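Local structure of pirin-like protein (Geobacillus kaustophilus, 2P17) at residues 6-11 with 213-218; 42-47 with 108-113; 69-74 with 81-86; 128-133 with 160-165. The protein is of unknown function but belongs to the pirin family of the cupin clan and binds one iron cation per subunit. All blocks are in the same frame, centred on the assembly; numbering follows the deposited sequence.

Followed from the N terminus, the chain closes the longest of the four loops at contact 1, where 6-11, at the start of strand 3-19, pairs with 213-218, on a strand of the C-terminal cupin region. The other three nest inside it. Contact 2 pairs strand 39-47 with strand 109-117, and within it lies contact 3, the hairpin 69-74 with 81-86; the two touch where F47 and V109 pack on L71. Contact 4 follows in series, joining strand 128-132 to the loop 160-165 that leads on to strand 167-174, and reaches contact 3 through Y129 and N131. Contacts 1 and 3 lie on opposite sides of the chain's centre, about 30 Å between centres.

Contact 1 of 4, residues 6-11 with 213-218; sequences RIRRVK and ALFFSR
Just before the paired strands, R6 N gives a nearly straight bond to S217 OG (2.9 Å, 172°), an oxygen that also bonds H219 NE2, while R6 O receives S217 N and one guanidinium face rests on S217 CB. I7 sends CD1 to the ring edge of F216, 3.7 Å from CD1 there, and CG2 to L214 CB. R8 N bonds F215 O, and CG between the backbone N and carbonyl carbon (chi1 63°) directs R8 NE to F216 O in a weak bond. R9 bends at chi3 and lays its guanidinium over the F215 ring, a cation-pi stack with centres 4.1 Å apart and planes at 25°. V10 runs alongside L214; K11 CB meets the F215 ring edge, and its backbone exchanges bonds with A213. With alanine in place of F215, the R9 guanidinium would lose its stacking surface and a gap would probably open beside K11 CB. E35 forms salt bridges to R8 and R9, so carboxylate and ring together probably offset the positive charge here.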
loop_
_atom_site.group_PDB
_atom_site.type_symbol
_atom_site.label_atom_id
_atom_site.label_comp_id
_atom_site.label_asym_id
_atom_site.label_seq_id
_atom_site.Cartn_x
_atom_site.Cartn_y
_atom_site.Cartn_z
ATOM N N ARG A 6 14.068 -1.348 12.433
ATOM C CA ARG A 6 13.986 -2.772 12.719
ATOM C C ARG A 6 12.611 -3.264 12.287
ATOM O O ARG A 6 11.673 -2.467 12.134
ATOM C CB ARG A 6 14.162 -3.018 14.229
ATOM C CG ARG A 6 15.580 -2.848 14.745
ATOM C CD ARG A 6 15.597 -2.731 16.260
ATOM N NE ARG A 6 15.209 -1.392 16.697
ATOM C CZ ARG A 6 14.035 -1.075 17.239
ATOM N NH1 ARG A 6 13.113 -2.006 17.437
ATOM N NH2 ARG A 6 13.790 0.181 17.592
ATOM N N ILE A 7 12.488 -4.572 12.093
ATOM C CA ILE A 7 11.201 -5.212 11.907
ATOM C C ILE A 7 10.664 -5.626 13.271
ATOM O O ILE A 7 11.240 -6.494 13.948
ATOM C CB ILE A 7 11.287 -6.428 10.945
ATOM C CG1 ILE A 7 11.835 -5.999 9.566
ATOM C CG2 ILE A 7 9.914 -7.123 10.842
ATOM C CD1 ILE A 7 11.130 -4.778 8.942
ATOM N N ARG A 8 9.576 -4.988 13.686
ATOM C CA ARG A 8 9.036 -5.216 15.027
ATOM C C ARG A 8 8.039 -6.371 15.087
ATOM O O ARG A 8 7.752 -6.889 16.173
ATOM C CB ARG A 8 8.422 -3.944 15.599
ATOM C CG ARG A 8 7.242 -3.414 14.814
ATOM C CD ARG A 8 6.608 -2.183 15.462
ATOM N NE ARG A 8 5.464 -1.767 14.666
ATOM C CZ ARG A 8 4.232 -2.246 14.816
ATOM N NH1 ARG A 8 3.978 -3.124 15.780
ATOM N NH2 ARG A 8 3.255 -1.838 14.018
ATOM N N ARG A 9 7.522 -6.780 13.930
ATOM C CA ARG A 9 6.561 -7.874 13.871
ATOM C C ARG A 9 6.453 -8.421 12.460
ATOM O O ARG A 9 6.527 -7.661 11.492
ATOM C CB ARG A 9 5.189 -7.395 14.350
ATOM C CG ARG A 9 4.123 -8.473 14.369
ATOM C CD ARG A 9 2.956 -8.113 15.268
ATOM N NE ARG A 9 2.241 -6.921 14.815
ATOM C CZ ARG A 9 1.315 -6.904 13.860
ATOM N NH1 ARG A 9 0.979 -8.010 13.199
ATOM N NH2 ARG A 9 0.717 -5.762 13.553
ATOM N N VAL A 10 6.280 -9.737 12.340
ATOM C CA VAL A 10 6.113 -10.389 11.043
ATOM C C VAL A 10 4.767 -11.111 10.996
ATOM O O VAL A 10 4.565 -12.100 11.712
ATOM C CB VAL A 10 7.239 -11.416 10.756
ATOM C CG1 VAL A 10 7.024 -12.095 9.398
ATOM C CG2 VAL A 10 8.618 -10.764 10.854
ATOM N N LYS A 11 3.850 -10.620 10.163
ATOM C CA LYS A 11 2.518 -11.221 10.030
ATOM C C LYS A 11 2.421 -12.084 8.777
ATOM O O LYS A 11 2.785 -11.639 7.687
ATOM C CB LYS A 11 1.443 -10.115 9.991
ATOM C CG LYS A 11 0.074 -10.544 9.469
ATOM C CD LYS A 11 -0.720 -11.326 10.495
ATOM C CE LYS A 11 -2.126 -11.623 9.978
ATOM N NZ LYS A 11 -2.894 -12.529 10.904
ATOM N N ALA A 213 3.530 -9.632 5.911
ATOM C CA ALA A 213 3.677 -8.202 6.189
ATOM C C ALA A 213 4.684 -8.010 7.307
ATOM O O ALA A 213 4.600 -8.678 8.347
ATOM C CB ALA A 213 2.343 -7.589 6.566
ATOM N N LEU A 214 5.637 -7.103 7.090
ATOM C CA LEU A 214 6.708 -6.826 8.058
ATOM C C LEU A 214 6.550 -5.400 8.527
ATOM O O LEU A 214 6.574 -4.489 7.710
ATOM C CB LEU A 214 8.086 -7.052 7.425
ATOM C CG LEU A 214 8.577 -8.503 7.348
ATOM C CD1 LEU A 214 7.762 -9.334 6.360
ATOM C CD2 LEU A 214 10.034 -8.515 6.928
ATOM N N PHE A 215 6.347 -5.224 9.834
ATOM C CA PHE A 215 6.044 -3.910 10.402
ATOM C C PHE A 215 7.296 -3.268 10.948
ATOM O O PHE A 215 8.148 -3.957 11.514
ATOM C CB PHE A 215 4.993 -4.045 11.501
ATOM C CG PHE A 215 3.675 -4.515 10.987
ATOM C CD1 PHE A 215 2.690 -3.599 10.614
ATOM C CD2 PHE A 215 3.429 -5.876 10.806
ATOM C CE1 PHE A 215 1.473 -4.037 10.099
ATOM C CE2 PHE A 215 2.225 -6.320 10.291
ATOM C CZ PHE A 215 1.242 -5.407 9.945
ATOM N N PHE A 216 7.392 -1.943 10.818
ATOM C CA PHE A 216 8.615 -1.223 11.157
ATOM C C PHE A 216 8.571 -0.656 12.578
ATOM O O PHE A 216 7.527 -0.232 13.052
ATOM C CB PHE A 216 8.890 -0.053 10.183
ATOM C CG PHE A 216 8.798 -0.414 8.719
ATOM C CD1 PHE A 216 9.115 -1.698 8.264
ATOM C CD2 PHE A 216 8.435 0.561 7.779
ATOM C CE1 PHE A 216 9.020 -2.013 6.912
ATOM C CE2 PHE A 216 8.350 0.252 6.420
ATOM C CZ PHE A 216 8.651 -1.037 5.983
ATOM N N SER A 217 9.742 -0.623 13.214
ATOM C CA SER A 217 9.928 0.114 14.456
ATOM C C SER A 217 9.541 1.572 14.292
ATOM O O SER A 217 9.632 2.128 13.207
ATOM C CB SER A 217 11.395 0.031 14.906
ATOM O OG SER A 217 12.266 0.378 13.840
ATOM N N ARG A 218 9.136 2.174 15.400
ATOM C CA ARG A 218 8.801 3.587 15.448
ATOM C C ARG A 218 9.978 4.408 15.935
ATOM O O ARG A 218 10.781 3.937 16.744
ATOM C CB ARG A 218 7.624 3.802 16.395
ATOM C CG ARG A 218 6.339 3.073 15.984
ATOM C CD ARG A 218 5.690 3.665 14.740
ATOM N NE ARG A 218 5.102 4.987 14.964
ATOM C CZ ARG A 218 3.860 5.229 15.411
ATOM N NH1 ARG A 218 3.024 4.245 15.721
ATOM N NH2 ARG A 218 3.458 6.483 15.577
#

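Contact 2 of 4, residues 42-47 with 108-113; sequences LMEDIF and TVHSLQ
H110 and E44 meet in a His-carboxylate hydrogen bond: NE2 of H110 donates to OE2 of E44 over 2.6 Å. The acceptor lies in the imidazole plane, and OE2 is met on its anti side, 24° out of the carboxylate plane. Both leave the same face of the sheet, and with CG anti to the backbone N (chi1 178° for E44, -173° for H110) their ends come together. I46 CD1 covers one imidazole face, 4.2 Å from the ring centroid of H110 in a CH-pi contact. A leucine in place of H110 has no N-H to offer and would probably leave the charge of the buried E44 carboxylate poorly balanced. M43 with Q113, D45 with S111 and F47 with V109 each exchange two backbone hydrogen bonds. A water hydrogen-bonds D45 OD2 (2.6 Å), S111 OG (2.9 Å) and probably M43 O, while D45 OD1 bonds H22. F47 turns its ring over V109 CB, with S111 OG at the ring edge. Q113 OE1 bonds T64, and the nearest atom of the side chain of Q113 is about 5 Å from the bound iron. Strand 22-26 hydrogen-bonds the far edge of 42-47, while Y193 of strand 189-196 packs on E44 and L112.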
loop_
_atom_site.group_PDB
_atom_site.type_symbol
_atom_site.label_atom_id
_atom_site.label_comp_id
_atom_site.label_asym_id
_atom_site.label_seq_id
_atom_site.Cartn_x
_atom_site.Cartn_y
_atom_site.Cartn_z
ATOM N N LEU A 42 -5.722 -3.082 5.687
ATOM C CA LEU A 42 -5.205 -3.493 4.389
ATOM C C LEU A 42 -5.728 -4.896 4.147
ATOM O O LEU A 42 -5.463 -5.796 4.946
ATOM C CB LEU A 42 -3.674 -3.492 4.365
ATOM C CG LEU A 42 -3.041 -3.990 3.055
ATOM C CD1 LEU A 42 -3.452 -3.163 1.831
ATOM C CD2 LEU A 42 -1.526 -3.995 3.192
HETATM N N MSE A 43 -6.477 -5.049 3.063
HETATM C CA MSE A 43 -7.135 -6.308 2.734
HETATM C C MSE A 43 -6.641 -6.834 1.395
HETATM O O MSE A 43 -6.511 -6.068 0.433
HETATM C CB MSE A 43 -8.638 -6.072 2.662
HETATM C CG MSE A 43 -9.453 -7.300 2.384
HETATM SE SE MSE A 43 -11.294 -6.938 2.801
HETATM C CE MSE A 43 -11.081 -6.520 4.687
ATOM N N GLU A 44 -6.375 -8.139 1.346
ATOM C CA GLU A 44 -6.042 -8.831 0.112
ATOM C C GLU A 44 -7.293 -9.523 -0.391
ATOM O O GLU A 44 -7.977 -10.197 0.376
ATOM C CB GLU A 44 -4.936 -9.860 0.348
ATOM C CG GLU A 44 -4.572 -10.669 -0.896
ATOM C CD GLU A 44 -3.735 -11.906 -0.593
ATOM O OE1 GLU A 44 -3.887 -12.512 0.495
ATOM O OE2 GLU A 44 -2.930 -12.284 -1.466
ATOM N N ASP A 45 -7.596 -9.340 -1.674
ATOM C CA ASP A 45 -8.783 -9.955 -2.274
ATOM C C ASP A 45 -8.437 -10.646 -3.575
ATOM O O ASP A 45 -7.642 -10.141 -4.368
ATOM C CB ASP A 45 -9.863 -8.907 -2.535
ATOM C CG ASP A 45 -10.441 -8.346 -1.256
ATOM O OD1 ASP A 45 -11.283 -9.028 -0.636
ATOM O OD2 ASP A 45 -10.059 -7.221 -0.878
ATOM N N ILE A 46 -9.028 -11.821 -3.774
ATOM C CA ILE A 46 -9.010 -12.486 -5.064
ATOM C C ILE A 46 -10.472 -12.666 -5.433
ATOM O O ILE A 46 -11.208 -13.359 -4.720
ATOM C CB ILE A 46 -8.297 -13.855 -4.990
ATOM C CG1 ILE A 46 -6.848 -13.676 -4.517
ATOM C CG2 ILE A 46 -8.382 -14.572 -6.347
ATOM C CD1 ILE A 46 -6.121 -14.967 -4.253
ATOM N N PHE A 47 -10.912 -12.043 -6.522
ATOM C CA PHE A 47 -12.345 -11.979 -6.793
ATOM C C PHE A 47 -12.712 -11.941 -8.267
ATOM O O PHE A 47 -11.901 -11.544 -9.109
ATOM C CB PHE A 47 -13.031 -10.856 -5.989
ATOM C CG PHE A 47 -12.521 -9.464 -6.283
ATOM C CD1 PHE A 47 -13.335 -8.536 -6.917
ATOM C CD2 PHE A 47 -11.240 -9.071 -5.888
ATOM C CE1 PHE A 47 -12.889 -7.249 -7.164
ATOM C CE2 PHE A 47 -10.773 -7.779 -6.134
ATOM C CZ PHE A 47 -11.605 -6.860 -6.782
ATOM N N THR A 108 -10.036 -12.656 -13.255
ATOM C CA THR A 108 -9.942 -12.743 -11.802
ATOM C C THR A 108 -8.956 -11.677 -11.336
ATOM O O THR A 108 -7.816 -11.645 -11.792
ATOM C CB THR A 108 -9.452 -14.123 -11.349
ATOM O OG1 THR A 108 -10.402 -15.121 -11.750
ATOM C CG2 THR A 108 -9.298 -14.177 -9.831
ATOM N N VAL A 109 -9.405 -10.793 -10.450
ATOM C CA VAL A 109 -8.541 -9.746 -9.906
ATOM C C VAL A 109 -7.955 -10.171 -8.575
ATOM O O VAL A 109 -8.673 -10.637 -7.699
ATOM C CB VAL A 109 -9.302 -8.406 -9.766
ATOM C CG1 VAL A 109 -8.489 -7.364 -8.982
ATOM C CG2 VAL A 109 -9.628 -7.851 -11.135
ATOM N N HIS A 110 -6.635 -10.027 -8.443
ATOM C CA HIS A 110 -5.952 -10.163 -7.167
ATOM C C HIS A 110 -5.477 -8.765 -6.802
ATOM O O HIS A 110 -4.699 -8.178 -7.551
ATOM C CB HIS A 110 -4.767 -11.124 -7.339
ATOM C CG HIS A 110 -4.062 -11.485 -6.070
ATOM N ND1 HIS A 110 -2.889 -12.207 -6.063
ATOM C CD2 HIS A 110 -4.349 -11.227 -4.772
ATOM C CE1 HIS A 110 -2.490 -12.389 -4.815
ATOM N NE2 HIS A 110 -3.359 -11.802 -4.011
ATOM N N SER A 111 -5.962 -8.230 -5.676
ATOM C CA SER A 111 -5.663 -6.839 -5.305
ATOM C C SER A 111 -5.352 -6.666 -3.827
ATOM O O SER A 111 -5.650 -7.531 -2.998
ATOM C CB SER A 111 -6.832 -5.920 -5.682
ATOM O OG SER A 111 -8.018 -6.294 -5.004
ATOM N N LEU A 112 -4.732 -5.532 -3.519
ATOM C CA LEU A 112 -4.518 -5.105 -2.138
ATOM C C LEU A 112 -5.224 -3.779 -1.951
ATOM O O LEU A 112 -4.959 -2.844 -2.705
ATOM C CB LEU A 112 -3.031 -4.939 -1.848
ATOM C CG LEU A 112 -2.278 -6.260 -1.755
ATOM C CD1 LEU A 112 -0.798 -6.042 -1.956
ATOM C CD2 LEU A 112 -2.561 -6.935 -0.403
ATOM N N GLN A 113 -6.124 -3.701 -0.968
ATOM C CA GLN A 113 -6.928 -2.509 -0.717
ATOM C C GLN A 113 -6.574 -1.903 0.636
ATOM O O GLN A 113 -6.855 -2.503 1.670
ATOM C CB GLN A 113 -8.416 -2.869 -0.749
ATOM C CG GLN A 113 -9.349 -1.695 -0.561
ATOM C CD GLN A 113 -9.600 -0.953 -1.853
ATOM O OE1 GLN A 113 -8.760 -0.939 -2.753
ATOM N NE2 GLN A 113 -10.760 -0.331 -1.957
HETATM O O HOH W 1 -8.214 -5.970 -2.177
#

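Contact 3 of 4, residues 69-74 with 81-86; sequences GELEHF and STLGPG
L71 with L83 and H73 with S81 form antiparallel hydrogen-bonded pairs, the short strand axes 146° apart, in the beta hairpin of strands 71-75 and 79-83 within the pirin cupin fold. Each pair exchanges two backbone bonds, the shorter ones, L71 N to L83 O and H73 N to S81 O, both 2.8 Å. L71, H73, S81 and L83 share one face; E72 and T82 lie on the other. S81 OG comes 3.2 Å from H73 CB, lying oblique to the imidazole. CG of H73, anti to the backbone N (chi1 166°), directs the ring to partners outside the hairpin: ND1 bonds E101, a predicted iron ligand, NE2 bonds D75, and the imidazole stacks on Y129, whose hydroxyl also hydrogen-bonds S81 OG. H73 is thus placed, through E101, as a probable second-shell residue of the iron site, the nearest atom of its side chain about 9 Å from the metal. L71 and L83 meet through CB atoms 4.3 Å apart, and both pack on V66 and Q89. On the other face E72 pairs with R49. Beyond the last pair, E70 bends at chi2 (-67°), bringing its carboxylate back over G84 and P85, with OE1 3.5 Å from G84 CA. The buried G69 O has no hydrogen-bonding partner and lies 3.3 Å from P85 CD.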
loop_
_atom_site.group_PDB
_atom_site.type_symbol
_atom_site.label_atom_id
_atom_site.label_comp_id
_atom_site.label_asym_id
_atom_site.label_seq_id
_atom_site.Cartn_x
_atom_site.Cartn_y
_atom_site.Cartn_z
ATOM N N GLY A 69 -4.853 -9.450 -12.999
ATOM C CA GLY A 69 -6.213 -9.293 -13.496
ATOM C C GLY A 69 -6.513 -7.888 -13.983
ATOM O O GLY A 69 -5.671 -6.988 -13.885
ATOM N N GLU A 70 -7.713 -7.717 -14.530
ATOM C CA GLU A 70 -8.144 -6.442 -15.084
ATOM C C GLU A 70 -9.331 -5.947 -14.279
ATOM O O GLU A 70 -10.360 -6.623 -14.201
ATOM C CB GLU A 70 -8.511 -6.584 -16.564
ATOM C CG GLU A 70 -7.374 -7.121 -17.449
ATOM C CD GLU A 70 -6.188 -6.167 -17.590
ATOM O OE1 GLU A 70 -6.358 -4.940 -17.406
ATOM O OE2 GLU A 70 -5.074 -6.653 -17.903
ATOM N N LEU A 71 -9.167 -4.780 -13.662
ATOM C CA LEU A 71 -10.187 -4.226 -12.770
ATOM C C LEU A 71 -10.937 -3.054 -13.403
ATOM O O LEU A 71 -10.322 -2.176 -14.003
ATOM C CB LEU A 71 -9.552 -3.780 -11.442
ATOM C CG LEU A 71 -10.459 -3.321 -10.291
ATOM C CD1 LEU A 71 -11.400 -4.437 -9.862
ATOM C CD2 LEU A 71 -9.637 -2.850 -9.107
ATOM N N GLU A 72 -12.259 -3.069 -13.264
ATOM C CA GLU A 72 -13.101 -1.941 -13.641
ATOM C C GLU A 72 -13.473 -1.174 -12.380
ATOM O O GLU A 72 -14.053 -1.734 -11.433
ATOM C CB GLU A 72 -14.370 -2.417 -14.358
ATOM C CG GLU A 72 -14.098 -3.046 -15.704
ATOM C CD GLU A 72 -15.333 -3.652 -16.350
ATOM O OE1 GLU A 72 -16.465 -3.426 -15.864
ATOM O OE2 GLU A 72 -15.162 -4.372 -17.351
ATOM N N HIS A 73 -13.131 0.107 -12.364
ATOM C CA HIS A 73 -13.463 0.969 -11.227
ATOM C C HIS A 73 -14.637 1.884 -11.545
ATOM O O HIS A 73 -14.734 2.440 -12.642
ATOM C CB HIS A 73 -12.267 1.829 -10.832
ATOM C CG HIS A 73 -12.623 2.945 -9.904
ATOM N ND1 HIS A 73 -12.766 2.758 -8.548
ATOM C CD2 HIS A 73 -12.896 4.252 -10.137
ATOM C CE1 HIS A 73 -13.111 3.903 -7.981
ATOM N NE2 HIS A 73 -13.197 4.824 -8.925
ATOM N N PHE A 74 -15.527 2.046 -10.574
ATOM C CA PHE A 74 -16.525 3.098 -10.627
ATOM C C PHE A 74 -16.519 3.915 -9.345
ATOM O O PHE A 74 -16.420 3.356 -8.253
ATOM C CB PHE A 74 -17.930 2.517 -10.845
ATOM C CG PHE A 74 -19.015 3.519 -10.619
ATOM C CD1 PHE A 74 -19.332 4.440 -11.610
ATOM C CD2 PHE A 74 -19.673 3.586 -9.392
ATOM C CE1 PHE A 74 -20.319 5.408 -11.390
ATOM C CE2 PHE A 74 -20.655 4.549 -9.168
ATOM C CZ PHE A 74 -20.980 5.447 -10.167
ATOM N N SER A 81 -13.274 3.984 -14.659
ATOM C CA SER A 81 -11.876 3.863 -15.029
ATOM C C SER A 81 -11.491 2.385 -15.014
ATOM O O SER A 81 -12.286 1.538 -14.623
ATOM C CB SER A 81 -11.002 4.641 -14.062
ATOM O OG SER A 81 -10.919 3.974 -12.815
ATOM N N THR A 82 -10.279 2.086 -15.468
ATOM C CA THR A 82 -9.765 0.718 -15.432
ATOM C C THR A 82 -8.362 0.679 -14.849
ATOM O O THR A 82 -7.640 1.681 -14.867
ATOM C CB THR A 82 -9.738 0.062 -16.831
ATOM O OG1 THR A 82 -8.971 0.868 -17.728
ATOM C CG2 THR A 82 -11.158 -0.139 -17.387
ATOM N N LEU A 83 -8.009 -0.483 -14.312
ATOM C CA LEU A 83 -6.669 -0.759 -13.797
ATOM C C LEU A 83 -6.238 -2.120 -14.280
ATOM O O LEU A 83 -7.051 -3.038 -14.341
ATOM C CB LEU A 83 -6.633 -0.781 -12.263
ATOM C CG LEU A 83 -6.669 0.485 -11.395
ATOM C CD1 LEU A 83 -6.443 0.121 -9.948
ATOM C CD2 LEU A 83 -5.676 1.557 -11.820
ATOM N N GLY A 84 -4.958 -2.242 -14.613
ATOM C CA GLY A 84 -4.382 -3.545 -14.944
ATOM C C GLY A 84 -3.294 -3.945 -13.964
ATOM O O GLY A 84 -3.058 -3.244 -12.965
ATOM N N PRO A 85 -2.629 -5.085 -14.226
ATOM C CA PRO A 85 -1.577 -5.566 -13.343
ATOM C C PRO A 85 -0.505 -4.522 -13.077
ATOM O O PRO A 85 0.042 -3.944 -14.014
ATOM C CB PRO A 85 -1.004 -6.769 -14.107
ATOM C CG PRO A 85 -2.164 -7.278 -14.855
ATOM C CD PRO A 85 -2.878 -6.033 -15.327
ATOM N N GLY A 86 -0.240 -4.280 -11.794
ATOM C CA GLY A 86 0.783 -3.322 -11.384
ATOM C C GLY A 86 0.313 -1.890 -11.218
ATOM O O GLY A 86 1.093 -1.040 -10.799
#

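Contact 4 of 4, residues 128-133 with 160-165; sequences RYQNLR and PTKNIV
Q130, with CG anti to its carbonyl carbon (chi1 -53°) and the chain extended beyond, carries its amide to the backbone of K162, while R128 bends at chi3 (72°) to bring its guanidinium over the K162 side chain. The Q130 amide bonds K162 at both ends. OE1 accepts K162 N over 2.9 Å on a lone pair, and NE2 donates to K162 O over 3.0 Å, close to its own amide plane. This double grip fixes the amide's rotation. K162 O also takes a bond from N163 ND2, from above the carbonyl plane; that ND2 also bonds S151 OG. K162 CB sits 3.7 Å above the centre of the R128 guanidinium, whose NH2 reaches I164 CG1. Separate waters link R128 NH2 to K162 O and to N163 O. Further along, L132 packs CD1 and CD2 on T161, whose OG1 bonds F150 O. Strand 128-132 pairs with strand 88-92, and the loop fastened to its side chains runs on into strand 167-174.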
loop_
_atom_site.group_PDB
_atom_site.type_symbol
_atom_site.label_atom_id
_atom_site.label_comp_id
_atom_site.label_asym_id
_atom_site.label_seq_id
_atom_site.Cartn_x
_atom_site.Cartn_y
_atom_site.Cartn_z
ATOM N N ARG A 128 -12.195 12.806 -4.636
ATOM C CA ARG A 128 -11.231 12.934 -5.729
ATOM C C ARG A 128 -10.740 11.534 -6.070
ATOM O O ARG A 128 -10.613 10.680 -5.188
ATOM C CB ARG A 128 -10.083 13.862 -5.289
ATOM C CG ARG A 128 -8.800 13.871 -6.112
ATOM C CD ARG A 128 -7.814 14.886 -5.520
ATOM N NE ARG A 128 -7.186 14.512 -4.239
ATOM C CZ ARG A 128 -6.512 15.377 -3.473
ATOM N NH1 ARG A 128 -6.419 16.643 -3.851
ATOM N NH2 ARG A 128 -5.947 15.000 -2.334
ATOM N N TYR A 129 -10.464 11.310 -7.347
ATOM C CA TYR A 129 -9.967 10.035 -7.832
ATOM C C TYR A 129 -8.699 10.268 -8.635
ATOM O O TYR A 129 -8.635 11.169 -9.473
ATOM C CB TYR A 129 -11.028 9.349 -8.704
ATOM C CG TYR A 129 -10.554 8.038 -9.291
ATOM C CD1 TYR A 129 -10.490 6.883 -8.506
ATOM C CD2 TYR A 129 -10.164 7.953 -10.627
ATOM C CE1 TYR A 129 -10.051 5.690 -9.035
ATOM C CE2 TYR A 129 -9.710 6.750 -11.175
ATOM C CZ TYR A 129 -9.665 5.625 -10.370
ATOM O OH TYR A 129 -9.238 4.428 -10.897
ATOM N N GLN A 130 -7.682 9.466 -8.343
ATOM C CA GLN A 130 -6.433 9.474 -9.102
ATOM C C GLN A 130 -6.142 8.078 -9.625
ATOM O O GLN A 130 -6.080 7.119 -8.853
ATOM C CB GLN A 130 -5.271 9.944 -8.233
ATOM C CG GLN A 130 -5.490 11.260 -7.550
ATOM C CD GLN A 130 -4.341 11.610 -6.648
ATOM O OE1 GLN A 130 -3.251 11.962 -7.122
ATOM N NE2 GLN A 130 -4.562 11.521 -5.340
ATOM N N ASN A 131 -5.986 7.976 -10.937
ATOM C CA ASN A 131 -5.590 6.728 -11.582
ATOM C C ASN A 131 -4.077 6.757 -11.796
ATOM O O ASN A 131 -3.552 7.612 -12.517
ATOM C CB ASN A 131 -6.346 6.568 -12.907
ATOM C CG ASN A 131 -6.214 5.185 -13.493
ATOM O OD1 ASN A 131 -5.226 4.877 -14.148
ATOM N ND2 ASN A 131 -7.214 4.339 -13.257
ATOM N N LEU A 132 -3.375 5.829 -11.155
ATOM C CA LEU A 132 -1.916 5.853 -11.110
ATOM C C LEU A 132 -1.333 4.675 -11.873
ATOM O O LEU A 132 -1.057 3.629 -11.305
ATOM C CB LEU A 132 -1.426 5.858 -9.653
ATOM C CG LEU A 132 -1.996 6.959 -8.756
ATOM C CD1 LEU A 132 -1.551 6.767 -7.306
ATOM C CD2 LEU A 132 -1.636 8.358 -9.274
ATOM N N ARG A 133 -1.168 4.847 -13.174
ATOM C CA ARG A 133 -0.624 3.791 -14.005
ATOM C C ARG A 133 0.839 3.570 -13.672
ATOM O O ARG A 133 1.616 4.515 -13.537
ATOM C CB ARG A 133 -0.780 4.138 -15.484
ATOM C CG ARG A 133 -2.212 4.330 -15.905
ATOM C CD ARG A 133 -3.008 3.042 -15.824
ATOM N NE ARG A 133 -4.328 3.222 -16.421
ATOM C CZ ARG A 133 -5.155 2.241 -16.753
ATOM N NH1 ARG A 133 -4.828 0.974 -16.536
ATOM N NH2 ARG A 133 -6.328 2.538 -17.300
ATOM N N PRO A 160 4.035 12.460 -8.235
ATOM C CA PRO A 160 3.193 13.656 -8.219
ATOM C C PRO A 160 1.827 13.435 -7.562
ATOM O O PRO A 160 1.044 14.375 -7.425
ATOM C CB PRO A 160 3.025 13.963 -9.709
ATOM C CG PRO A 160 3.049 12.676 -10.343
ATOM C CD PRO A 160 4.018 11.799 -9.550
ATOM N N THR A 161 1.568 12.200 -7.147
ATOM C CA THR A 161 0.324 11.823 -6.504
ATOM C C THR A 161 -0.055 12.813 -5.411
ATOM O O THR A 161 0.762 13.162 -4.568
ATOM C CB THR A 161 0.501 10.429 -5.900
ATOM O OG1 THR A 161 0.951 9.546 -6.929
ATOM C CG2 THR A 161 -0.811 9.902 -5.295
ATOM N N LYS A 162 -1.296 13.287 -5.454
ATOM C CA LYS A 162 -1.787 14.221 -4.441
ATOM C C LYS A 162 -2.076 13.479 -3.139
ATOM O O LYS A 162 -2.694 12.400 -3.138
ATOM C CB LYS A 162 -3.042 14.938 -4.932
ATOM C CG LYS A 162 -2.864 15.691 -6.246
ATOM C CD LYS A 162 -4.204 16.196 -6.751
ATOM C CE LYS A 162 -4.038 17.177 -7.896
ATOM N NZ LYS A 162 -5.360 17.721 -8.301
ATOM N N ASN A 163 -1.588 14.037 -2.038
ATOM C CA ASN A 163 -1.790 13.459 -0.721
ATOM C C ASN A 163 -2.471 14.482 0.179
ATOM O O ASN A 163 -2.240 15.690 0.053
ATOM C CB ASN A 163 -0.456 13.082 -0.055
ATOM C CG ASN A 163 0.143 11.736 -0.533
ATOM O OD1 ASN A 163 1.216 11.358 -0.062
ATOM N ND2 ASN A 163 -0.526 11.029 -1.434
ATOM N N ILE A 164 -3.278 13.969 1.100
ATOM C CA ILE A 164 -3.714 14.734 2.253
ATOM C C ILE A 164 -2.786 14.328 3.410
ATOM O O ILE A 164 -1.887 15.087 3.772
ATOM C CB ILE A 164 -5.225 14.524 2.513
ATOM C CG1 ILE A 164 -6.027 15.188 1.378
ATOM C CG2 ILE A 164 -5.636 15.114 3.848
ATOM C CD1 ILE A 164 -7.448 14.745 1.261
ATOM N N VAL A 165 -2.967 13.131 3.970
ATOM C CA VAL A 165 -1.958 12.579 4.864
ATOM C C VAL A 165 -0.762 12.195 3.991
ATOM O O VAL A 165 -0.923 11.439 3.028
ATOM C CB VAL A 165 -2.470 11.318 5.621
ATOM C CG1 VAL A 165 -1.315 10.563 6.286
ATOM C CG2 VAL A 165 -3.505 11.696 6.663
HETATM O O HOH W 2 -5.121 12.494 -1.714
HETATM O O HOH W 3 -3.751 17.287 -1.849
#